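Side-chain contacts in acetyltransferase of GNAT family (PDB 3D8P), which probably transfers an acetyl group from acetyl-CoA, as GNAT-family acetyltransferases do, to an acceptor that remains unidentified: residues A[19-24]-A[36-41]; A[27-32]-A[89-94]; A[15-20]-A[53-58]. One frame throughout, in Å; residues are numbered along the deposited sequence.

Interaction 1. Residues A[19-24]-A[36-41]. With CA (calcium ion), chain C.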
loop_
_atom_site.group_PDB
_atom_site.type_symbol
_atom_site.label_atom_id
_atom_site.label_comp_id
_atom_site.label_asym_id
_atom_site.label_seq_id
_atom_site.Cartn_x
_atom_site.Cartn_y
_atom_site.Cartn_z
ATOM N N GLU A 19 12.445 1.612 8.128
ATOM C CA GLU A 19 13.635 0.915 7.612
ATOM C C GLU A 19 13.326 -0.168 6.576
ATOM O O GLU A 19 14.105 -0.374 5.641
ATOM C CB GLU A 19 14.440 0.282 8.726
ATOM C CG GLU A 19 15.751 -0.330 8.227
ATOM N N PHE A 20 12.202 -0.860 6.759
ATOM C CA PHE A 20 11.720 -1.887 5.823
ATOM C C PHE A 20 11.400 -1.289 4.463
ATOM O O PHE A 20 11.898 -1.733 3.447
ATOM C CB PHE A 20 10.472 -2.577 6.411
ATOM C CG PHE A 20 9.824 -3.587 5.503
ATOM C CD1 PHE A 20 10.314 -4.878 5.417
ATOM C CD2 PHE A 20 8.709 -3.256 4.757
ATOM C CE1 PHE A 20 9.708 -5.800 4.597
ATOM C CE2 PHE A 20 8.103 -4.183 3.935
ATOM C CZ PHE A 20 8.598 -5.453 3.863
ATOM N N ILE A 21 10.551 -0.277 4.444
ATOM C CA ILE A 21 10.168 0.364 3.205
ATOM C C ILE A 21 11.409 0.973 2.508
ATOM O O ILE A 21 11.668 0.695 1.334
ATOM C CB ILE A 21 9.039 1.395 3.478
ATOM C CG1 ILE A 21 7.758 0.645 3.876
ATOM C CG2 ILE A 21 8.805 2.258 2.271
ATOM C CD1 ILE A 21 6.500 1.503 4.106
ATOM N N LEU A 22 12.191 1.765 3.240
ATOM C CA LEU A 22 13.380 2.407 2.696
ATOM C C LEU A 22 14.441 1.459 2.137
ATOM O O LEU A 22 15.086 1.796 1.146
ATOM C CB LEU A 22 14.049 3.307 3.751
ATOM C CG LEU A 22 13.396 4.649 4.101
ATOM C CD1 LEU A 22 14.140 5.312 5.299
ATOM C CD2 LEU A 22 13.376 5.553 2.889
ATOM N N SER A 23 14.656 0.307 2.775
ATOM C CA SER A 23 15.640 -0.670 2.267
ATOM C C SER A 23 15.197 -1.231 0.911
ATOM O O SER A 23 16.008 -1.354 0.003
ATOM C CB SER A 23 15.893 -1.821 3.266
ATOM O OG SER A 23 14.744 -2.669 3.373
ATOM N N ILE A 24 13.912 -1.558 0.780
ATOM C CA ILE A 24 13.354 -2.022 -0.496
ATOM C C ILE A 24 13.444 -0.940 -1.591
ATOM O O ILE A 24 13.941 -1.199 -2.692
ATOM C CB ILE A 24 11.868 -2.489 -0.319
ATOM C CG1 ILE A 24 11.785 -3.704 0.629
ATOM C CG2 ILE A 24 11.236 -2.838 -1.691
ATOM C CD1 ILE A 24 10.354 -4.141 0.928
ATOM N N ASP A 36 12.798 11.739 4.396
ATOM C CA ASP A 36 12.170 13.055 4.453
ATOM C C ASP A 36 11.297 13.368 3.231
ATOM O O ASP A 36 10.652 14.417 3.216
ATOM C CB ASP A 36 13.191 14.171 4.820
ATOM C CG ASP A 36 14.257 14.410 3.740
ATOM O OD1 ASP A 36 13.993 14.092 2.568
ATOM O OD2 ASP A 36 15.357 14.937 4.060
ATOM N N ASP A 37 11.254 12.464 2.244
ATOM C CA ASP A 37 10.302 12.546 1.135
ATOM C C ASP A 37 8.978 11.890 1.502
ATOM O O ASP A 37 7.999 12.014 0.767
ATOM C CB ASP A 37 10.852 11.847 -0.119
ATOM C CG ASP A 37 12.082 12.540 -0.688
ATOM O OD1 ASP A 37 12.084 13.788 -0.748
ATOM O OD2 ASP A 37 13.048 11.848 -1.091
ATOM N N GLN A 38 8.926 11.214 2.653
ATOM C CA GLN A 38 7.767 10.393 3.001
ATOM C C GLN A 38 7.266 10.693 4.402
ATOM O O GLN A 38 7.198 9.794 5.241
ATOM C CB GLN A 38 8.153 8.922 2.870
ATOM C CG GLN A 38 8.875 8.625 1.538
ATOM C CD GLN A 38 9.230 7.171 1.356
ATOM O OE1 GLN A 38 8.372 6.351 1.038
ATOM N NE2 GLN A 38 10.505 6.851 1.527
ATOM N N PRO A 39 6.879 11.961 4.653
ATOM C CA PRO A 39 6.394 12.343 5.983
ATOM C C PRO A 39 5.193 11.547 6.500
ATOM O O PRO A 39 5.043 11.437 7.700
ATOM C CB PRO A 39 6.046 13.834 5.817
ATOM C CG PRO A 39 5.921 14.048 4.291
ATOM C CD PRO A 39 6.887 13.107 3.706
ATOM N N ASP A 40 4.340 11.006 5.630
ATOM C CA ASP A 40 3.184 10.219 6.091
ATOM C C ASP A 40 3.624 9.076 6.974
ATOM O O ASP A 40 2.923 8.747 7.917
ATOM C CB ASP A 40 2.298 9.677 4.943
ATOM C CG ASP A 40 3.080 8.887 3.903
ATOM O OD1 ASP A 40 4.058 9.450 3.366
ATOM O OD2 ASP A 40 2.675 7.734 3.591
ATOM N N LEU A 41 4.797 8.507 6.694
ATOM C CA LEU A 41 5.340 7.426 7.514
ATOM C C LEU A 41 5.738 7.855 8.942
ATOM O O LEU A 41 5.871 7.018 9.811
ATOM C CB LEU A 41 6.529 6.765 6.815
ATOM C CG LEU A 41 6.316 6.120 5.455
ATOM C CD1 LEU A 41 7.642 5.501 4.960
ATOM C CD2 LEU A 41 5.167 5.092 5.514
HETATM CA CA CA C . 14.825 13.819 0.061
#
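Leu22 CD2 lies 3.4 Å from Gln38 NE2; the two side chains run antiparallel where they pass, so the leucine methyl lies alongside the amide. One helical residue back, Ile21 meets Leu41 tip to tip, CD1 to CD2 at 4.1 Å, and its other branch, CG2, comes within 4.3 Å of Gln38 OE1. The extended chain of Gln38 (chi2 -178°) carries the amide inward to the helix. There OE1 is hydrogen-bonded to Gln25 NE2 and to Lys83 NZ, while NE2 bonds to Asp34 O. Bonds at both ends of the amide fix its rotation and satisfy its buried polar atoms, and the nearby lysine would probably polarise the carbonyl. Further out, the turn before Gln38 holds a calcium ion: Asp36 gives OD1 at 2.7 Å, and Asp37 chelates it with both carboxylate oxygens, OD1 and OD2 each at 2.9 Å, long for calcium. Asp34 is the third protein ligand, so one residue joins the metal site to the amide through its backbone oxygen. The contact fastens the loop between helices 14-28 and 44-49 against the first of them. Asp40 OD2 bonds to Tyr48 OH of helix 44-49, while Ile21 also rests on Phe85 of strand 78-86.

Interaction 2. Residues A[27-32]-A[89-94]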
loop_
_atom_site.group_PDB
_atom_site.type_symbol
_atom_site.label_atom_id
_atom_site.label_comp_id
_atom_site.label_asym_id
_atom_site.label_seq_id
_atom_site.Cartn_x
_atom_site.Cartn_y
_atom_site.Cartn_z
ATOM N N ASN A 27 17.631 0.332 -1.711
ATOM C CA ASN A 27 18.632 -0.699 -1.944
ATOM C C ASN A 27 18.271 -1.626 -3.082
ATOM O O ASN A 27 19.109 -1.896 -3.947
ATOM C CB ASN A 27 18.895 -1.532 -0.684
ATOM C CG ASN A 27 19.506 -0.716 0.446
ATOM O OD1 ASN A 27 20.300 0.209 0.217
ATOM N ND2 ASN A 27 19.160 -1.078 1.678
ATOM N N GLU A 28 17.035 -2.113 -3.090
ATOM C CA GLU A 28 16.633 -3.107 -4.095
ATOM C C GLU A 28 16.189 -2.496 -5.423
ATOM O O GLU A 28 16.543 -3.013 -6.488
ATOM C CB GLU A 28 15.535 -4.033 -3.554
ATOM C CG GLU A 28 14.936 -4.984 -4.605
ATOM C CD GLU A 28 13.835 -5.877 -4.054
ATOM O OE1 GLU A 28 13.296 -5.588 -2.955
ATOM O OE2 GLU A 28 13.505 -6.871 -4.738
ATOM N N PHE A 29 15.387 -1.431 -5.358
ATOM C CA PHE A 29 14.869 -0.790 -6.574
ATOM C C PHE A 29 15.625 0.468 -7.017
ATOM O O PHE A 29 15.308 1.028 -8.067
ATOM C CB PHE A 29 13.361 -0.541 -6.449
ATOM C CG PHE A 29 12.556 -1.792 -6.592
ATOM C CD1 PHE A 29 12.239 -2.280 -7.854
ATOM C CD2 PHE A 29 12.166 -2.516 -5.473
ATOM C CE1 PHE A 29 11.535 -3.472 -7.995
ATOM C CE2 PHE A 29 11.469 -3.701 -5.597
ATOM C CZ PHE A 29 11.139 -4.183 -6.862
ATOM N N ASN A 30 16.608 0.880 -6.215
ATOM C CA ASN A 30 17.422 2.050 -6.506
ATOM C C ASN A 30 16.564 3.304 -6.807
ATOM O O ASN A 30 16.891 4.101 -7.680
ATOM C CB ASN A 30 18.410 1.719 -7.642
ATOM C CG ASN A 30 19.347 0.541 -7.294
ATOM O OD1 ASN A 30 19.323 -0.508 -7.950
ATOM N ND2 ASN A 30 20.161 0.713 -6.254
ATOM N N ILE A 31 15.469 3.473 -6.066
ATOM C CA ILE A 31 14.595 4.640 -6.225
ATOM C C ILE A 31 15.209 5.848 -5.527
ATOM O O ILE A 31 15.695 5.735 -4.406
ATOM C CB ILE A 31 13.213 4.377 -5.682
ATOM C CG1 ILE A 31 12.568 3.274 -6.545
ATOM C CG2 ILE A 31 12.395 5.665 -5.724
ATOM C CD1 ILE A 31 11.308 2.716 -5.991
ATOM N N LYS A 32 15.218 6.992 -6.202
ATOM C CA LYS A 32 15.782 8.212 -5.615
ATOM C C LYS A 32 14.708 8.776 -4.683
ATOM O O LYS A 32 13.815 9.531 -5.080
ATOM C CB LYS A 32 16.244 9.221 -6.697
ATOM C CG LYS A 32 17.567 8.852 -7.403
ATOM N N GLY A 89 12.453 -12.105 0.219
ATOM C CA GLY A 89 12.517 -13.498 0.678
ATOM C C GLY A 89 11.172 -14.152 0.981
ATOM O O GLY A 89 11.147 -15.315 1.379
ATOM N N TYR A 90 10.065 -13.415 0.798
ATOM C CA TYR A 90 8.707 -13.914 1.074
ATOM C C TYR A 90 7.710 -13.625 -0.054
ATOM O O TYR A 90 6.499 -13.691 0.182
ATOM C CB TYR A 90 8.146 -13.247 2.348
ATOM C CG TYR A 90 8.820 -13.585 3.667
ATOM C CD1 TYR A 90 10.087 -13.100 3.972
ATOM C CD2 TYR A 90 8.155 -14.341 4.644
ATOM C CE1 TYR A 90 10.704 -13.395 5.185
ATOM C CE2 TYR A 90 8.764 -14.645 5.869
ATOM C CZ TYR A 90 10.043 -14.162 6.137
ATOM O OH TYR A 90 10.665 -14.415 7.357
ATOM N N ARG A 91 8.187 -13.324 -1.270
ATOM C CA ARG A 91 7.284 -12.908 -2.379
ATOM C C ARG A 91 6.519 -14.006 -3.146
ATOM O O ARG A 91 5.681 -13.690 -3.995
ATOM C CB ARG A 91 8.017 -12.030 -3.416
ATOM C CG ARG A 91 8.523 -10.735 -2.861
ATOM C CD ARG A 91 8.609 -9.633 -3.896
ATOM N NE ARG A 91 9.160 -8.441 -3.251
ATOM C CZ ARG A 91 10.272 -7.794 -3.605
ATOM N NH1 ARG A 91 10.949 -8.119 -4.703
ATOM N NH2 ARG A 91 10.677 -6.756 -2.869
ATOM N N ASN A 92 6.813 -15.279 -2.908
ATOM C CA ASN A 92 5.989 -16.322 -3.528
ATOM C C ASN A 92 5.371 -17.196 -2.420
ATOM O O ASN A 92 5.463 -18.435 -2.416
ATOM C CB ASN A 92 6.756 -17.088 -4.615
ATOM C CG ASN A 92 6.976 -16.242 -5.876
ATOM N N LEU A 93 4.781 -16.492 -1.452
ATOM C CA LEU A 93 3.989 -17.086 -0.380
ATOM C C LEU A 93 2.576 -16.441 -0.367
ATOM O O LEU A 93 1.814 -16.606 0.586
ATOM C CB LEU A 93 4.724 -16.957 0.970
ATOM C CG LEU A 93 5.775 -18.064 1.228
ATOM C CD1 LEU A 93 6.955 -18.007 0.233
ATOM C CD2 LEU A 93 6.286 -18.039 2.676
ATOM N N LYS A 94 2.234 -15.735 -1.448
ATOM C CA LYS A 94 0.949 -15.037 -1.597
ATOM C C LYS A 94 0.632 -14.020 -0.480
ATOM O O LYS A 94 -0.542 -13.792 -0.133
ATOM C CB LYS A 94 -0.196 -16.037 -1.782
ATOM C CG LYS A 94 -0.099 -16.844 -3.078
ATOM C CD LYS A 94 -1.291 -17.778 -3.245
#
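The backbones stay far apart, the nearest CA atoms being those of Glu28 and Gly89 at 12.2 Å, and the gap is closed by side chains from the end of helix 14-28 and loop 89-94. Glu28 and Arg91 meet head-on in a two-pronged salt bridge. Arg91 NH1 donates to Glu28 OE2 at 2.8 Å, and Arg91 NH2 to Glu28 OE1 at 2.9 Å, each with an N-H...O angle of 158°. Both oxygens are met on the syn side, and the carboxylate and guanidinium planes are 9° apart, though each nitrogen stands a little out of the carboxylate plane. Glu28 reaches this position with CG anti to the backbone N (chi1 173°) and an extended chain. Arg91 NH2 comes to the edge of the Phe29 ring, 4.2 Å from CE2. Arg91 NE bonds to Val86 O, which limits rotation of the guanidinium. The sequence from Arg91 on imperfectly resembles the Q/R-x-x-G-x-G/A motif that binds acetyl-CoA pyrophosphate in GNAT enzymes, so this loop probably lies at the cofactor site; no cofactor is bound. The bridge ties helix 14-28 to the turn between strand 78-86 and helix 95-109, with Arg91 also touching Ile24 and Phe29 meeting the ring of Phe123.

Interaction 3. Residues A[15-20]-A[53-58]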
loop_
_atom_site.group_PDB
_atom_site.type_symbol
_atom_site.label_atom_id
_atom_site.label_comp_id
_atom_site.label_asym_id
_atom_site.label_seq_id
_atom_site.Cartn_x
_atom_site.Cartn_y
_atom_site.Cartn_z
ATOM N N GLU A 15 9.733 2.628 13.588
ATOM C CA GLU A 15 11.092 2.637 13.052
ATOM C C GLU A 15 11.388 1.414 12.156
ATOM O O GLU A 15 12.062 1.538 11.123
ATOM C CB GLU A 15 12.121 2.791 14.191
ATOM C CG GLU A 15 12.056 4.167 14.899
ATOM C CD GLU A 15 12.313 5.342 13.945
ATOM O OE1 GLU A 15 12.985 5.127 12.924
ATOM O OE2 GLU A 15 11.822 6.462 14.189
ATOM N N GLU A 16 10.874 0.253 12.552
ATOM C CA GLU A 16 10.997 -0.951 11.745
ATOM C C GLU A 16 10.333 -0.782 10.378
ATOM O O GLU A 16 10.916 -1.161 9.359
ATOM C CB GLU A 16 10.409 -2.178 12.462
ATOM C CG GLU A 16 10.780 -3.492 11.746
ATOM C CD GLU A 16 10.125 -4.730 12.325
ATOM O OE1 GLU A 16 9.621 -4.686 13.457
ATOM O OE2 GLU A 16 10.132 -5.769 11.643
ATOM N N LEU A 17 9.129 -0.204 10.372
ATOM C CA LEU A 17 8.368 0.023 9.150
ATOM C C LEU A 17 9.119 0.911 8.188
ATOM O O LEU A 17 9.274 0.590 7.026
ATOM C CB LEU A 17 7.022 0.669 9.465
ATOM C CG LEU A 17 6.137 0.996 8.249
ATOM C CD1 LEU A 17 5.866 -0.265 7.504
ATOM C CD2 LEU A 17 4.817 1.653 8.624
ATOM N N ILE A 18 9.590 2.046 8.690
ATOM C CA ILE A 18 10.386 2.971 7.890
ATOM C C ILE A 18 11.668 2.328 7.316
ATOM O O ILE A 18 11.934 2.472 6.115
ATOM C CB ILE A 18 10.703 4.245 8.669
ATOM C CG1 ILE A 18 9.395 5.003 8.954
ATOM C CG2 ILE A 18 11.655 5.131 7.865
ATOM C CD1 ILE A 18 9.523 6.069 10.023
ATOM N N GLU A 19 12.445 1.612 8.128
ATOM C CA GLU A 19 13.635 0.915 7.612
ATOM C C GLU A 19 13.326 -0.168 6.576
ATOM O O GLU A 19 14.105 -0.374 5.641
ATOM C CB GLU A 19 14.440 0.282 8.726
ATOM C CG GLU A 19 15.751 -0.330 8.227
ATOM N N PHE A 20 12.202 -0.860 6.759
ATOM C CA PHE A 20 11.720 -1.887 5.823
ATOM C C PHE A 20 11.400 -1.289 4.463
ATOM O O PHE A 20 11.898 -1.733 3.447
ATOM C CB PHE A 20 10.472 -2.577 6.411
ATOM C CG PHE A 20 9.824 -3.587 5.503
ATOM C CD1 PHE A 20 10.314 -4.878 5.417
ATOM C CD2 PHE A 20 8.709 -3.256 4.757
ATOM C CE1 PHE A 20 9.708 -5.800 4.597
ATOM C CE2 PHE A 20 8.103 -4.183 3.935
ATOM C CZ PHE A 20 8.598 -5.453 3.863
ATOM N N GLY A 53 -8.676 5.669 7.092
ATOM C CA GLY A 53 -7.923 4.773 6.225
ATOM C C GLY A 53 -7.556 3.480 6.915
ATOM O O GLY A 53 -8.180 3.110 7.893
ATOM N N GLN A 54 -6.532 2.806 6.389
ATOM C CA GLN A 54 -6.044 1.531 6.889
ATOM C C GLN A 54 -4.529 1.446 6.772
ATOM O O GLN A 54 -3.922 2.056 5.923
ATOM C CB GLN A 54 -6.616 0.377 6.061
ATOM C CG GLN A 54 -8.137 0.234 6.059
ATOM C CD GLN A 54 -8.628 -0.701 4.964
ATOM O OE1 GLN A 54 -8.135 -1.802 4.823
ATOM N NE2 GLN A 54 -9.600 -0.248 4.175
ATOM N N PHE A 55 -3.918 0.690 7.666
ATOM C CA PHE A 55 -2.527 0.315 7.502
ATOM C C PHE A 55 -2.328 -1.029 8.205
ATOM O O PHE A 55 -2.508 -1.157 9.431
ATOM C CB PHE A 55 -1.547 1.404 7.970
ATOM C CG PHE A 55 -0.253 1.350 7.247
ATOM C CD1 PHE A 55 0.619 0.283 7.451
ATOM C CD2 PHE A 55 0.073 2.297 6.300
ATOM C CE1 PHE A 55 1.803 0.190 6.769
ATOM C CE2 PHE A 55 1.262 2.215 5.612
ATOM C CZ PHE A 55 2.136 1.159 5.843
ATOM N N TRP A 56 -1.996 -2.034 7.392
ATOM C CA TRP A 56 -1.842 -3.413 7.834
ATOM C C TRP A 56 -0.407 -3.878 7.640
ATOM O O TRP A 56 0.292 -3.437 6.714
ATOM C CB TRP A 56 -2.779 -4.341 7.052
ATOM C CG TRP A 56 -4.231 -3.950 7.093
ATOM C CD1 TRP A 56 -4.945 -3.344 6.085
ATOM C CD2 TRP A 56 -5.150 -4.129 8.182
ATOM N NE1 TRP A 56 -6.240 -3.133 6.486
ATOM C CE2 TRP A 56 -6.398 -3.606 7.764
ATOM C CE3 TRP A 56 -5.046 -4.691 9.463
ATOM C CZ2 TRP A 56 -7.528 -3.628 8.578
ATOM C CZ3 TRP A 56 -6.158 -4.707 10.273
ATOM C CH2 TRP A 56 -7.389 -4.165 9.831
ATOM N N LEU A 57 0.029 -4.750 8.539
ATOM C CA LEU A 57 1.351 -5.353 8.465
ATOM C C LEU A 57 1.211 -6.853 8.371
ATOM O O LEU A 57 0.440 -7.456 9.112
ATOM C CB LEU A 57 2.167 -5.043 9.724
ATOM C CG LEU A 57 2.293 -3.574 10.102
ATOM C CD1 LEU A 57 3.066 -3.437 11.388
ATOM C CD2 LEU A 57 2.948 -2.776 8.963
ATOM N N ALA A 58 1.969 -7.453 7.464
ATOM C CA ALA A 58 2.130 -8.896 7.426
ATOM C C ALA A 58 3.368 -9.136 8.276
ATOM O O ALA A 58 4.420 -8.504 8.053
ATOM C CB ALA A 58 2.332 -9.387 6.019
#
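Trp56 NE1 donates to Gln54 OE1 at 2.9 Å with an N-H...O angle of 174°, the acceptor lying in the indole plane and NE1 approaching along a lone-pair direction of OE1, within the amide plane. This nearly straight bond links two residues of strand 54-59 on the face turned away from helix 14-28. On the other face, Leu17 enters from the helix, its CA 8.9 Å from that of Leu57. With chi1 at 178°, the Leu17 branch point swings away from its own backbone nitrogen, which carries the fork of methyls to the strand. CD2 touches the Phe55 ring obliquely, 3.8 Å from CE1 and 3.9 Å from CZ. Leu17 CD1 meets Leu57 CD2 at 4.1 Å, the two leucine side chains crossing at a slant, and is also 4.2 Å from Phe55 CE1. Leu57 CD2 also lies in the plane of the Phe55 ring, at its edge, so all three buried side chains form one apolar cluster. Tyr48 adds an edge-to-face contact with Phe55, and Ile65 and Thr68 of strand 65-73 touch Leu17. The contact packs helix 14-28 onto one face of the mixed sheet, as expected in a GNAT fold. Helix 95-109 covers the reverse face of the strand, where Gln54 and Trp56 touch Thr106 and Trp56 makes a cation-pi contact with Lys102; strands 5-8 and 65-73 flank strand 54-59.

In the fold
All three contacts draw on helix 14-28. Interactions 1 and 3 are closest, with centres about 9 Å apart; they share Glu19 and Phe20 and touch where Leu41 O lies 3.8 Å from Ile18 CD1. Interaction 2 takes the helix's far end, its centre about 14 Å from that of interaction 1 and about 15 Å from that of interaction 3. It touches interaction 1 through a probable hydrogen bond, Phe29 N to Ile24 O at 3.0 Å, and through Ile24 CG2 packing 4.1 Å from Arg91 NH2. The calcium ion of interaction 1 is 22.4 Å from Arg91 CZ, so the metal lies well away from the presumed cofactor-binding loop.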